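Local atomic coordinates of beta-agarase (PDB entry 6AII), a protein that probably hydrolyses the beta-1,4 linkages of agarose as a GH16 family beta-agarase, releasing neoagarobiose. Residues Gly74-Ala80 against His311-Asp316; Thr103-Cys107 against Asn285-Gln289; Gly156-Arg160 against Gly302-Arg307; Glu197-Gly201 against Asn245-Leu249; Leu241-Tyr246 against Ala258-Val264. All coordinates share one frame; numbering follows the deposited sequence.

Following the chain from the N terminus, strand 75-79 holds the first segment of these contacts, and contact 1 closes the longest loop by pairing it with strand 312-325 beside the calcium ion. Within that loop, contact 2 joins strand 97-110 to strand 280-287 in the other sheet; Ile286 and Gly106 touch Ile78, Val79 and Met313 of contact 1. Contact 3, within the same span, crosses contact 2, binding the loop at 156-160 to helix 301-306, which leads into strand 312-325. Contacts 4 and 5 lie enclosed by all three, share Asn245 and Tyr246, and anchor the loop at 197-201 and the hairpin 245-259 at the far end, with contacts 1 and 5 about 36 Å apart between centres.

Contact 1 of 5, residues Gly74-Ala80 against His311-Asp316; sequences GHMNIVA and HIMKVD. With CA (calcium ion), chain B.
Met76 pairs with Val315 and Ile78 with Met313 as hydrogen-bonded positions of two antiparallel strands whose axes approach to 4.5 Å. The bond from Ile78 N to Met313 O, 2.9 Å, lies in the carbonyl plane, and the other backbone bonds are about as short. The face bearing Met76, Ile78, Met313 and Val315 is the tightly packed one: all four are buried, and Ile78 and Met313 continue onto Ile284 of strand 280-287, so this side belongs to the core between the two sheets.

The other face is wetter, with Val79 and Lys314 partly exposed. There Val79 CG2 meets Ile312 CG2 at 4.1 Å, while the extended Lys314 runs alongside His75 and lays CD over one face of the imidazole, 3.9 Å from its centroid and 19° off the normal. A water accepts from Lys314 NZ at 3.0 Å and also bonds His75 NE2; Lys314 NZ has a salt bridge to Glu309 as well.

At the strand ends Gly74 O and Asp316 OD1 bind the calcium ion at 2.2 and 2.3 Å, with Asp316 O, Asp5, Asp30, Asn32 and a water. Asp316 OD2 pairs with Arg123. Gly74 O stands only 3.2 Å from Asp316 OD1, a repulsion that the shared metal probably offsets.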
# COMPACT_ATOMS: atom_id res chain seq x y z
N GLY A 74 -6.00 12.57 15.26
CA GLY A 74 -5.02 11.50 15.53
C GLY A 74 -4.58 10.72 14.32
O GLY A 74 -3.74 9.80 14.47
N HIS A 75 -5.04 11.13 13.13
CA HIS A 75 -4.65 10.38 11.90
C HIS A 75 -4.53 11.31 10.70
O HIS A 75 -5.22 12.35 10.59
CB HIS A 75 -5.67 9.28 11.59
CG HIS A 75 -7.05 9.66 11.90
ND1 HIS A 75 -7.81 10.47 11.03
CD2 HIS A 75 -7.85 9.41 12.95
CE1 HIS A 75 -9.01 10.64 11.61
NE2 HIS A 75 -9.05 10.02 12.72
N MET A 76 -3.71 10.85 9.77
CA MET A 76 -3.69 11.44 8.42
C MET A 76 -4.98 10.96 7.73
O MET A 76 -5.38 9.78 7.90
CB MET A 76 -2.49 10.97 7.61
CG MET A 76 -2.54 11.39 6.18
SD MET A 76 -0.91 11.07 5.38
CE MET A 76 0.06 12.38 5.92
N ASN A 77 -5.63 11.85 7.01
CA ASN A 77 -6.87 11.59 6.28
C ASN A 77 -6.56 11.66 4.78
O ASN A 77 -6.03 12.68 4.31
CB ASN A 77 -7.91 12.67 6.58
CG ASN A 77 -8.21 12.78 8.05
OD1 ASN A 77 -8.69 11.80 8.58
ND2 ASN A 77 -7.96 13.97 8.63
N ILE A 78 -6.88 10.61 4.06
CA ILE A 78 -6.73 10.55 2.60
C ILE A 78 -8.15 10.43 2.05
O ILE A 78 -8.79 9.38 2.17
CB ILE A 78 -5.76 9.47 2.17
CG1 ILE A 78 -4.41 9.59 2.88
CG2 ILE A 78 -5.58 9.55 0.66
CD1 ILE A 78 -3.44 8.48 2.58
N VAL A 79 -8.67 11.55 1.51
CA VAL A 79 -10.09 11.75 1.33
C VAL A 79 -10.54 11.51 -0.11
O VAL A 79 -9.86 11.97 -1.01
CB VAL A 79 -10.50 13.16 1.76
CG1 VAL A 79 -11.95 13.41 1.47
CG2 VAL A 79 -10.12 13.34 3.24
N ALA A 80 -11.63 10.79 -0.27
CA ALA A 80 -12.39 10.72 -1.55
C ALA A 80 -13.58 11.67 -1.46
O ALA A 80 -14.43 11.56 -0.56
CB ALA A 80 -12.81 9.32 -1.90
N HIS A 311 -15.61 7.51 3.28
CA HIS A 311 -14.85 7.60 2.05
C HIS A 311 -13.50 8.24 2.32
O HIS A 311 -13.04 9.10 1.60
CB HIS A 311 -15.70 8.33 1.00
CG HIS A 311 -16.76 7.44 0.47
ND1 HIS A 311 -17.87 7.06 1.21
CD2 HIS A 311 -16.88 6.84 -0.74
CE1 HIS A 311 -18.56 6.18 0.49
NE2 HIS A 311 -17.99 6.06 -0.74
N ILE A 312 -12.85 7.82 3.40
CA ILE A 312 -11.58 8.36 3.85
C ILE A 312 -10.74 7.17 4.31
O ILE A 312 -11.19 6.39 5.18
CB ILE A 312 -11.74 9.33 5.04
CG1 ILE A 312 -12.76 10.44 4.73
CG2 ILE A 312 -10.38 9.88 5.47
CD1 ILE A 312 -12.96 11.40 5.88
N MET A 313 -9.54 7.13 3.83
CA MET A 313 -8.52 6.19 4.31
C MET A 313 -7.74 6.92 5.41
O MET A 313 -7.21 8.00 5.17
CB MET A 313 -7.56 5.77 3.22
CG MET A 313 -6.51 4.76 3.68
SD MET A 313 -5.32 4.44 2.31
CE MET A 313 -4.19 3.34 3.15
N LYS A 314 -7.68 6.35 6.61
CA LYS A 314 -7.08 7.04 7.76
C LYS A 314 -5.77 6.34 8.13
O LYS A 314 -5.69 5.09 8.06
CB LYS A 314 -8.02 7.04 8.97
CG LYS A 314 -9.31 7.75 8.70
CD LYS A 314 -10.30 7.71 9.86
CE LYS A 314 -11.57 8.43 9.47
NZ LYS A 314 -12.59 8.24 10.53
N VAL A 315 -4.77 7.12 8.50
CA VAL A 315 -3.49 6.54 8.88
C VAL A 315 -3.20 7.03 10.31
O VAL A 315 -2.88 8.20 10.51
CB VAL A 315 -2.35 6.91 7.92
CG1 VAL A 315 -1.05 6.19 8.31
CG2 VAL A 315 -2.71 6.62 6.45
N ASP A 316 -3.30 6.10 11.27
CA ASP A 316 -3.03 6.46 12.68
C ASP A 316 -1.55 6.71 12.88
O ASP A 316 -1.14 7.58 13.65
CB ASP A 316 -3.53 5.33 13.57
CG ASP A 316 -3.42 5.61 15.06
OD1 ASP A 316 -3.38 6.82 15.45
OD2 ASP A 316 -3.41 4.61 15.83
CA CA B . -2.21 8.81 15.74
O HOH W 1 -11.85 8.69 13.39
O HOH W 2 -3.93 8.74 17.58

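Contact 2 of 5, residues Thr103-Cys107 against Asn285-Gln289; sequences TQMGC and NIEAQ
Gly106 O takes the one hydrogen bond between the segments, from Ile286 N at 3.2 Å, and the N-H points almost straight at it (174°). Next to it Cys107 and Asn285 form an antiparallel non-hydrogen-bonded pair, where Cys107 SG rests on Asn285 CB at 3.7 Å.

Between the two segments no side chain gives a polar bond. Within 285-289, Asn285 ND2 gives to Glu287 OE1 at 3.0 Å, on the anti side and out of the carboxylate plane, and to Ile286 O from above the carbonyl plane. Gln289 NE2 meets the anti lone pair of Glu287 OE2 at 2.7 Å, holding that carboxylate between two amides; Asn285 OD1 is taken up by Trp136.

Apolar packing centres on Met105. With CG beside its backbone N (chi1 -74°), the chain crosses Ile286, Met105 CB lying 3.7 Å from Ile286 CG1; an extended chi2 carries SD to 3.5 Å from Glu287 CA, and the bend at chi3 turns CE toward Ala288 CB. An alanine here would keep CB against Ile286 but is likely to open a gap over the backbone of Glu287 and Ala288.

Strand 62-64 runs parallel to 97-110 in this sheet and reaches 280-287 through Trp64 NE1 on Ile286 O; Gln289 stands at the N-cap of helix 290-294.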
# COMPACT_ATOMS: atom_id res chain seq x y z
N THR A 103 -13.57 11.16 -9.24
CA THR A 103 -13.51 11.21 -7.77
C THR A 103 -12.23 11.91 -7.38
O THR A 103 -11.11 11.44 -7.75
CB THR A 103 -13.64 9.80 -7.17
OG1 THR A 103 -14.75 9.10 -7.72
CG2 THR A 103 -13.71 9.83 -5.64
N GLN A 104 -12.29 13.02 -6.64
CA GLN A 104 -11.15 13.69 -6.16
C GLN A 104 -10.59 12.91 -4.97
O GLN A 104 -11.42 12.43 -4.17
CB GLN A 104 -11.45 15.13 -5.78
CG GLN A 104 -11.82 16.01 -7.00
CD GLN A 104 -13.22 15.79 -7.47
OE1 GLN A 104 -14.21 15.83 -6.70
NE2 GLN A 104 -13.37 15.50 -8.81
N MET A 105 -9.30 12.72 -4.98
CA MET A 105 -8.70 11.74 -4.05
C MET A 105 -7.37 12.24 -3.58
O MET A 105 -6.87 13.23 -4.05
CB MET A 105 -8.57 10.39 -4.76
CG MET A 105 -9.90 9.69 -4.93
SD MET A 105 -9.73 8.11 -5.82
CE MET A 105 -10.84 7.05 -4.95
N GLY A 106 -6.76 11.56 -2.61
CA GLY A 106 -5.47 11.99 -2.12
C GLY A 106 -4.37 10.98 -2.35
O GLY A 106 -4.60 9.74 -2.50
N CYS A 107 -3.14 11.49 -2.33
CA CYS A 107 -1.96 10.72 -2.54
C CYS A 107 -0.83 11.36 -1.73
O CYS A 107 -0.71 12.59 -1.76
CB CYS A 107 -1.63 10.66 -4.03
SG CYS A 107 -0.18 9.69 -4.41
N ASN A 285 -1.88 6.00 -0.69
CA ASN A 285 -2.83 6.70 -1.53
C ASN A 285 -4.12 5.90 -1.69
O ASN A 285 -4.20 4.69 -1.37
CB ASN A 285 -2.28 6.99 -2.94
CG ASN A 285 -2.32 5.78 -3.86
OD1 ASN A 285 -1.51 4.88 -3.75
ND2 ASN A 285 -3.26 5.70 -4.78
N ILE A 286 -5.12 6.60 -2.24
CA ILE A 286 -6.34 5.96 -2.67
C ILE A 286 -6.51 6.24 -4.17
O ILE A 286 -5.94 7.20 -4.69
CB ILE A 286 -7.58 6.43 -1.89
CG1 ILE A 286 -7.90 7.90 -2.12
CG2 ILE A 286 -7.39 6.07 -0.39
CD1 ILE A 286 -9.11 8.46 -1.35
N GLU A 287 -7.14 5.32 -4.86
CA GLU A 287 -7.36 5.51 -6.28
C GLU A 287 -8.54 4.70 -6.75
O GLU A 287 -8.93 3.70 -6.16
CB GLU A 287 -6.10 5.14 -7.05
CG GLU A 287 -5.56 3.82 -6.85
CD GLU A 287 -4.14 3.58 -7.47
OE1 GLU A 287 -3.22 4.43 -7.46
OE2 GLU A 287 -4.04 2.54 -8.11
N ALA A 288 -9.03 5.12 -7.91
CA ALA A 288 -10.09 4.41 -8.66
C ALA A 288 -9.43 3.96 -9.95
O ALA A 288 -9.28 4.81 -10.85
CB ALA A 288 -11.27 5.27 -8.88
N GLN A 289 -9.00 2.73 -10.05
CA GLN A 289 -8.28 2.29 -11.24
C GLN A 289 -9.29 2.04 -12.37
O GLN A 289 -10.47 1.73 -12.14
CB GLN A 289 -7.49 1.01 -10.94
CG GLN A 289 -6.52 1.23 -9.79
CD GLN A 289 -6.34 0.05 -8.85
OE1 GLN A 289 -6.93 -1.02 -9.02
NE2 GLN A 289 -5.54 0.27 -7.83

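Contact 3 of 5, residues Gly156-Arg160 against Gly302-Arg307; sequences GDPGR and GEIYGR
Asp157 lays its carboxylate along the aliphatic part of Glu303, Asp157 CG to Glu303 CG 3.5 Å, the two side chains sliding past each other in opposite directions with their carboxylate planes 87° apart. Each acid is claimed by its own arginine. Arg307, bent at chi3 (-75°), comes side-on and puts both NE and NH2 on a single oxygen, with NE at 2.8 Å from Asp157 OD1 on its syn lone pair, whereas NH2 reaches that oxygen from above the carboxylate plane. Arg160 is extended from CG to NE and grips Glu303 differently, one nitrogen to each oxygen: NE to Glu303 OE2 at 3.0 Å and NH2 to Glu303 OE1 at 2.8 Å, both on syn lone pairs and nearly coplanar, the planes 24° apart.

Glu303 OE2 also accepts the backbone N of Asp157 at 2.9 Å, from above the carboxylate plane, so one oxygen holds both the loop backbone and Arg160. The two arginines probably offset the like charges of the acids. A water donates to Asp157 OD2 at 2.6 Å and to Gly302 O.

Outside the segments Glu303 OE1 takes the amide of Thr300, Arg160 reaches carbonyls of Gly296 and Tyr298, and Arg307 pairs with Asp310. The arrangement is a surface network of two salt bridges, one bidentate and the other with two nitrogens on a single oxygen, that clamps the loop after strand 144-151 onto the short helix 301-306.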
# COMPACT_ATOMS: atom_id res chain seq x y z
N GLY A 156 -19.88 -1.40 -0.16
CA GLY A 156 -20.74 -0.39 -0.67
C GLY A 156 -22.15 -0.50 -0.08
O GLY A 156 -22.43 -1.33 0.81
N ASP A 157 -22.99 0.38 -0.56
CA ASP A 157 -24.43 0.38 -0.19
C ASP A 157 -25.11 -0.74 -0.98
O ASP A 157 -24.61 -1.27 -1.96
CB ASP A 157 -25.07 1.73 -0.53
CG ASP A 157 -24.73 2.88 0.42
OD1 ASP A 157 -24.02 2.65 1.47
OD2 ASP A 157 -25.14 4.03 0.10
N PRO A 158 -26.34 -1.11 -0.49
CA PRO A 158 -27.09 -2.15 -1.18
C PRO A 158 -27.34 -1.75 -2.63
O PRO A 158 -27.35 -0.57 -2.96
CB PRO A 158 -28.41 -2.21 -0.38
CG PRO A 158 -28.03 -1.80 1.01
CD PRO A 158 -26.90 -0.79 0.82
N GLY A 159 -27.53 -2.75 -3.47
CA GLY A 159 -27.97 -2.50 -4.84
C GLY A 159 -26.93 -2.85 -5.88
O GLY A 159 -27.21 -2.75 -7.07
N ARG A 160 -25.71 -3.25 -5.45
CA ARG A 160 -24.72 -3.58 -6.43
C ARG A 160 -24.95 -4.98 -6.95
O ARG A 160 -25.15 -5.91 -6.15
CB ARG A 160 -23.32 -3.47 -5.81
CG ARG A 160 -22.89 -2.03 -5.55
CD ARG A 160 -21.58 -1.94 -4.71
NE ARG A 160 -21.08 -0.56 -4.72
CZ ARG A 160 -20.42 0.01 -5.73
NH1 ARG A 160 -20.00 -0.75 -6.74
NH2 ARG A 160 -20.16 1.30 -5.68
N GLY A 302 -24.73 8.05 -4.09
CA GLY A 302 -25.43 7.71 -2.84
C GLY A 302 -24.43 7.37 -1.75
O GLY A 302 -24.57 7.80 -0.62
N GLU A 303 -23.43 6.57 -2.13
CA GLU A 303 -22.39 6.18 -1.16
C GLU A 303 -21.53 7.38 -0.75
O GLU A 303 -21.32 7.64 0.45
CB GLU A 303 -21.53 5.08 -1.78
CG GLU A 303 -22.22 3.72 -1.87
CD GLU A 303 -21.61 2.75 -2.89
OE1 GLU A 303 -20.60 3.05 -3.54
OE2 GLU A 303 -22.17 1.62 -3.02
N ILE A 304 -20.93 8.05 -1.70
CA ILE A 304 -19.92 9.09 -1.37
C ILE A 304 -20.56 10.30 -0.68
O ILE A 304 -19.93 10.90 0.19
CB ILE A 304 -19.07 9.47 -2.59
CG1 ILE A 304 -17.77 10.15 -2.17
CG2 ILE A 304 -19.86 10.29 -3.64
CD1 ILE A 304 -16.65 10.13 -3.24
N TYR A 305 -21.79 10.66 -1.07
CA TYR A 305 -22.48 11.77 -0.39
C TYR A 305 -23.25 11.29 0.85
O TYR A 305 -23.38 12.07 1.75
CB TYR A 305 -23.46 12.44 -1.36
CG TYR A 305 -22.81 13.05 -2.57
CD1 TYR A 305 -21.64 13.78 -2.49
CD2 TYR A 305 -23.36 12.85 -3.83
CE1 TYR A 305 -21.04 14.33 -3.61
CE2 TYR A 305 -22.77 13.38 -4.97
CZ TYR A 305 -21.63 14.16 -4.85
OH TYR A 305 -21.05 14.70 -5.97
N GLY A 306 -23.66 10.06 0.92
CA GLY A 306 -24.40 9.60 2.05
C GLY A 306 -23.53 9.26 3.23
O GLY A 306 -23.94 9.40 4.41
N ARG A 307 -22.32 8.75 2.95
CA ARG A 307 -21.39 8.39 4.02
C ARG A 307 -19.99 8.94 3.73
O ARG A 307 -19.01 8.20 3.57
CB ARG A 307 -21.29 6.86 4.09
CG ARG A 307 -22.64 6.18 4.32
CD ARG A 307 -22.57 4.70 4.51
NE ARG A 307 -22.34 3.97 3.25
CZ ARG A 307 -21.18 3.41 2.87
NH1 ARG A 307 -20.09 3.48 3.63
NH2 ARG A 307 -21.14 2.82 1.67
O HOH W 3 -19.25 0.36 2.06
O HOH W 4 -25.02 5.93 1.88
O HOH W 5 -24.64 0.93 -4.00

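Contact 4 of 5, residues Glu197-Gly201 against Asn245-Leu249; sequences EGVYG and NYSYL
Gly198 begins the contact of an irregular loop, between strands 189-191 and 203-204, with two tyrosines on one face of strand 245-249, a strand flanked by 236-242 and 255-259 in the antiparallel sheet of this GH16 catalytic domain. Its carbonyl accepts from a water, O to Gly198 O 3.2 Å, and the same water lies 2.7 Å from Tyr246 OH, bridging loop and ring.

Val199 follows, placing CG1 squarely over the face of Tyr246, 3.9 Å from the ring centroid and 5° off its normal. Phe262 and Val264 also touch Val199, which is buried.

Tyr200 then contributes its backbone: N donates to Tyr246 OH at 3.1 Å along an almost straight line, 172° at the hydrogen. Its ring also approaches that hydroxyl, Tyr200 CD2 to Tyr246 OH being 3.2 Å, while Tyr200 O is held by Arg239. Both tyrosines of the strand have CG between backbone N and carbonyl carbon, chi1 67° for Tyr246 and much the same for Tyr248, which turns their rings to the loop. A phenylalanine in place of Tyr246 would probably keep the CH-pi contact with the valine but leave the amide of Tyr200 and the bridging water without that hydroxyl.

Gly201 closes the walk. Modelled with a CB, it would run into Tyr248 CE2; as it is, the CA of Gly201 sits over the face of Tyr248, 3.6 Å from Tyr248 CE2.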
# COMPACT_ATOMS: atom_id res chain seq x y z
N GLU A 197 2.84 -16.77 -12.58
CA GLU A 197 4.29 -16.92 -12.56
C GLU A 197 4.72 -18.08 -11.65
O GLU A 197 5.93 -18.33 -11.50
CB GLU A 197 4.92 -15.61 -12.09
CG GLU A 197 4.73 -14.44 -13.01
CD GLU A 197 5.68 -14.38 -14.21
OE1 GLU A 197 6.36 -15.41 -14.49
OE2 GLU A 197 5.77 -13.29 -14.80
N GLY A 198 3.79 -18.79 -11.04
CA GLY A 198 4.09 -19.90 -10.19
C GLY A 198 4.49 -19.52 -8.78
O GLY A 198 5.15 -20.29 -8.10
N VAL A 199 4.00 -18.37 -8.30
CA VAL A 199 4.23 -17.97 -6.93
C VAL A 199 2.87 -17.64 -6.30
O VAL A 199 2.28 -16.61 -6.65
CB VAL A 199 5.22 -16.79 -6.82
CG1 VAL A 199 5.52 -16.47 -5.37
CG2 VAL A 199 6.53 -17.03 -7.58
N TYR A 200 2.39 -18.52 -5.42
CA TYR A 200 1.04 -18.57 -4.91
C TYR A 200 0.86 -17.75 -3.61
O TYR A 200 1.83 -17.45 -2.90
CB TYR A 200 0.63 -20.03 -4.73
CG TYR A 200 0.76 -20.77 -6.05
CD1 TYR A 200 -0.08 -20.45 -7.10
CD2 TYR A 200 1.75 -21.71 -6.23
CE1 TYR A 200 0.07 -21.08 -8.33
CE2 TYR A 200 1.91 -22.34 -7.45
CZ TYR A 200 1.09 -21.98 -8.51
OH TYR A 200 1.26 -22.63 -9.70
N GLY A 201 -0.40 -17.42 -3.33
CA GLY A 201 -0.76 -16.85 -2.04
C GLY A 201 -0.66 -15.33 -2.01
O GLY A 201 -0.94 -14.74 -0.96
N ASN A 245 12.61 -19.83 -2.31
CA ASN A 245 11.66 -20.43 -1.38
C ASN A 245 10.65 -19.34 -0.95
O ASN A 245 10.99 -18.15 -1.01
CB ASN A 245 12.31 -20.90 -0.09
CG ASN A 245 13.26 -22.06 -0.36
OD1 ASN A 245 13.05 -22.85 -1.26
ND2 ASN A 245 14.34 -22.13 0.39
N TYR A 246 9.45 -19.80 -0.61
CA TYR A 246 8.50 -18.84 -0.03
C TYR A 246 7.51 -19.62 0.81
O TYR A 246 7.33 -20.85 0.60
CB TYR A 246 7.78 -18.02 -1.10
CG TYR A 246 6.82 -18.72 -2.03
CD1 TYR A 246 7.32 -19.44 -3.09
CD2 TYR A 246 5.42 -18.67 -1.87
CE1 TYR A 246 6.49 -20.12 -3.96
CE2 TYR A 246 4.59 -19.40 -2.69
CZ TYR A 246 5.13 -20.08 -3.77
OH TYR A 246 4.33 -20.75 -4.65
N SER A 247 6.86 -18.94 1.77
CA SER A 247 5.92 -19.62 2.63
C SER A 247 4.87 -18.60 3.06
O SER A 247 5.11 -17.40 3.01
CB SER A 247 6.57 -20.20 3.84
OG SER A 247 7.36 -19.23 4.51
N TYR A 248 3.72 -19.11 3.48
CA TYR A 248 2.61 -18.16 3.79
C TYR A 248 1.51 -18.90 4.52
O TYR A 248 1.41 -20.13 4.44
CB TYR A 248 2.04 -17.52 2.52
CG TYR A 248 1.37 -18.43 1.53
CD1 TYR A 248 2.13 -19.12 0.62
CD2 TYR A 248 -0.02 -18.55 1.47
CE1 TYR A 248 1.55 -19.92 -0.35
CE2 TYR A 248 -0.61 -19.38 0.53
CZ TYR A 248 0.19 -20.07 -0.38
OH TYR A 248 -0.42 -20.88 -1.32
N LEU A 249 0.67 -18.14 5.24
CA LEU A 249 -0.58 -18.72 5.83
C LEU A 249 -1.74 -18.57 4.85
O LEU A 249 -1.99 -17.45 4.36
CB LEU A 249 -0.91 -17.95 7.12
CG LEU A 249 0.12 -18.12 8.22
CD1 LEU A 249 -0.37 -17.43 9.51
CD2 LEU A 249 0.41 -19.60 8.49
O HOH W 6 5.52 -22.77 -6.07

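Contact 5 of 5, residues Leu241-Tyr246 against Ala258-Val264; sequences LSGKNY and ASADFNV
Lys244 O receives the shortest bond across this contact, from Ala260 N at 2.7 Å, close to linear. Gly243 O takes Val264 N at 2.8 Å, and Tyr246 and Ala258 exchange backbone bonds as a hydrogen-bonded antiparallel pair, Ala258 N to Tyr246 O being 2.8 Å. On the neighbouring non-hydrogen-bonded pair the side chains join instead: Ser259 OG donates to Asn245 OD1 at 2.9 Å, from above the amide carbonyl plane.

The type II' turn from Ser242 to Asn245, which joins strands 236-242 and 245-249, is cradled by 260-264, with Lys244 CB and CG passing over Phe262 O at 3.5 Å each. Asn263 is fixed from outside, OD1 by the amide of Asp266 and ND2 by Asn227.

Further out is apolar packing. Ala258 CB lies over one face of the Tyr246 ring, 3.8 Å from its centroid and 24° off the normal. Val264 works with both branches: CG1 touches Tyr246 CD1, and CG2, set between backbone N and carbonyl carbon, reaches Leu241 CG at 3.8 Å.

The carbonyls of Gly243 and Lys244 are therefore met by amides of Val264 and Ala260, and the path of 260-264 is probably set in large part by these two bonds and by Asn263, with Val264 packing against Leu241 and Tyr246.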
# COMPACT_ATOMS: atom_id res chain seq x y z
N LEU A 241 9.06 -14.35 1.35
CA LEU A 241 9.74 -14.75 0.09
C LEU A 241 11.25 -14.68 0.40
O LEU A 241 11.70 -13.68 0.90
CB LEU A 241 9.42 -13.78 -1.03
CG LEU A 241 8.14 -14.05 -1.84
CD1 LEU A 241 6.93 -13.94 -0.97
CD2 LEU A 241 7.99 -13.16 -3.06
N SER A 242 11.95 -15.77 0.10
CA SER A 242 13.39 -15.87 0.46
C SER A 242 14.13 -16.66 -0.62
O SER A 242 14.05 -17.88 -0.63
CB SER A 242 13.57 -16.53 1.79
OG SER A 242 14.90 -16.23 2.25
N GLY A 243 14.79 -15.95 -1.52
CA GLY A 243 15.52 -16.65 -2.65
C GLY A 243 14.58 -17.40 -3.57
O GLY A 243 13.74 -16.78 -4.21
N LYS A 244 14.68 -18.75 -3.56
CA LYS A 244 13.84 -19.55 -4.40
C LYS A 244 12.68 -20.13 -3.61
O LYS A 244 11.85 -20.86 -4.18
CB LYS A 244 14.64 -20.71 -5.03
CG LYS A 244 15.79 -20.25 -5.89
CD LYS A 244 16.43 -21.45 -6.60
CE LYS A 244 17.50 -20.97 -7.53
NZ LYS A 244 18.01 -22.09 -8.36
N ASN A 245 12.61 -19.83 -2.31
CA ASN A 245 11.66 -20.43 -1.38
C ASN A 245 10.65 -19.34 -0.95
O ASN A 245 10.99 -18.15 -1.01
CB ASN A 245 12.31 -20.90 -0.09
CG ASN A 245 13.26 -22.06 -0.36
OD1 ASN A 245 13.05 -22.85 -1.26
ND2 ASN A 245 14.34 -22.13 0.39
N TYR A 246 9.45 -19.80 -0.61
CA TYR A 246 8.50 -18.84 -0.03
C TYR A 246 7.51 -19.62 0.81
O TYR A 246 7.33 -20.85 0.60
CB TYR A 246 7.78 -18.02 -1.10
CG TYR A 246 6.82 -18.72 -2.03
CD1 TYR A 246 7.32 -19.44 -3.09
CD2 TYR A 246 5.42 -18.67 -1.87
CE1 TYR A 246 6.49 -20.12 -3.96
CE2 TYR A 246 4.59 -19.40 -2.69
CZ TYR A 246 5.13 -20.08 -3.77
OH TYR A 246 4.33 -20.75 -4.65
N ALA A 258 6.79 -23.57 0.12
CA ALA A 258 6.95 -23.86 -1.29
C ALA A 258 8.39 -23.54 -1.71
O ALA A 258 9.09 -22.75 -1.09
CB ALA A 258 5.93 -23.10 -2.10
N SER A 259 8.82 -24.22 -2.77
CA SER A 259 10.17 -24.07 -3.35
C SER A 259 10.04 -23.94 -4.86
O SER A 259 9.50 -24.84 -5.46
CB SER A 259 11.00 -25.27 -3.05
OG SER A 259 11.51 -25.21 -1.72
N ALA A 260 10.51 -22.87 -5.46
CA ALA A 260 10.39 -22.67 -6.91
C ALA A 260 11.73 -23.01 -7.59
O ALA A 260 12.76 -23.12 -6.91
CB ALA A 260 9.99 -21.26 -7.23
N ASP A 261 11.68 -23.17 -8.92
CA ASP A 261 12.88 -23.49 -9.69
C ASP A 261 13.58 -22.21 -10.13
O ASP A 261 14.53 -22.27 -10.91
CB ASP A 261 12.53 -24.27 -10.97
CG ASP A 261 12.15 -25.72 -10.74
OD1 ASP A 261 12.51 -26.28 -9.67
OD2 ASP A 261 11.49 -26.30 -11.65
N PHE A 262 13.12 -21.06 -9.65
CA PHE A 262 13.64 -19.76 -10.01
C PHE A 262 13.64 -18.88 -8.75
O PHE A 262 13.02 -19.27 -7.72
CB PHE A 262 12.77 -19.12 -11.10
CG PHE A 262 11.29 -19.15 -10.77
CD1 PHE A 262 10.72 -18.14 -9.98
CD2 PHE A 262 10.48 -20.20 -11.20
CE1 PHE A 262 9.37 -18.18 -9.67
CE2 PHE A 262 9.12 -20.23 -10.87
CZ PHE A 262 8.58 -19.23 -10.09
N ASN A 263 14.36 -17.79 -8.80
CA ASN A 263 14.37 -16.81 -7.71
C ASN A 263 12.99 -16.13 -7.70
O ASN A 263 12.57 -15.59 -8.73
CB ASN A 263 15.50 -15.82 -7.90
CG ASN A 263 15.60 -14.81 -6.78
OD1 ASN A 263 14.75 -13.91 -6.71
ND2 ASN A 263 16.61 -14.93 -5.92
N VAL A 264 12.29 -16.12 -6.56
CA VAL A 264 10.89 -15.59 -6.58
C VAL A 264 10.86 -14.08 -6.40
O VAL A 264 9.78 -13.52 -6.69
CB VAL A 264 10.02 -16.29 -5.54
CG1 VAL A 264 9.92 -17.76 -5.79
CG2 VAL A 264 10.45 -15.98 -4.11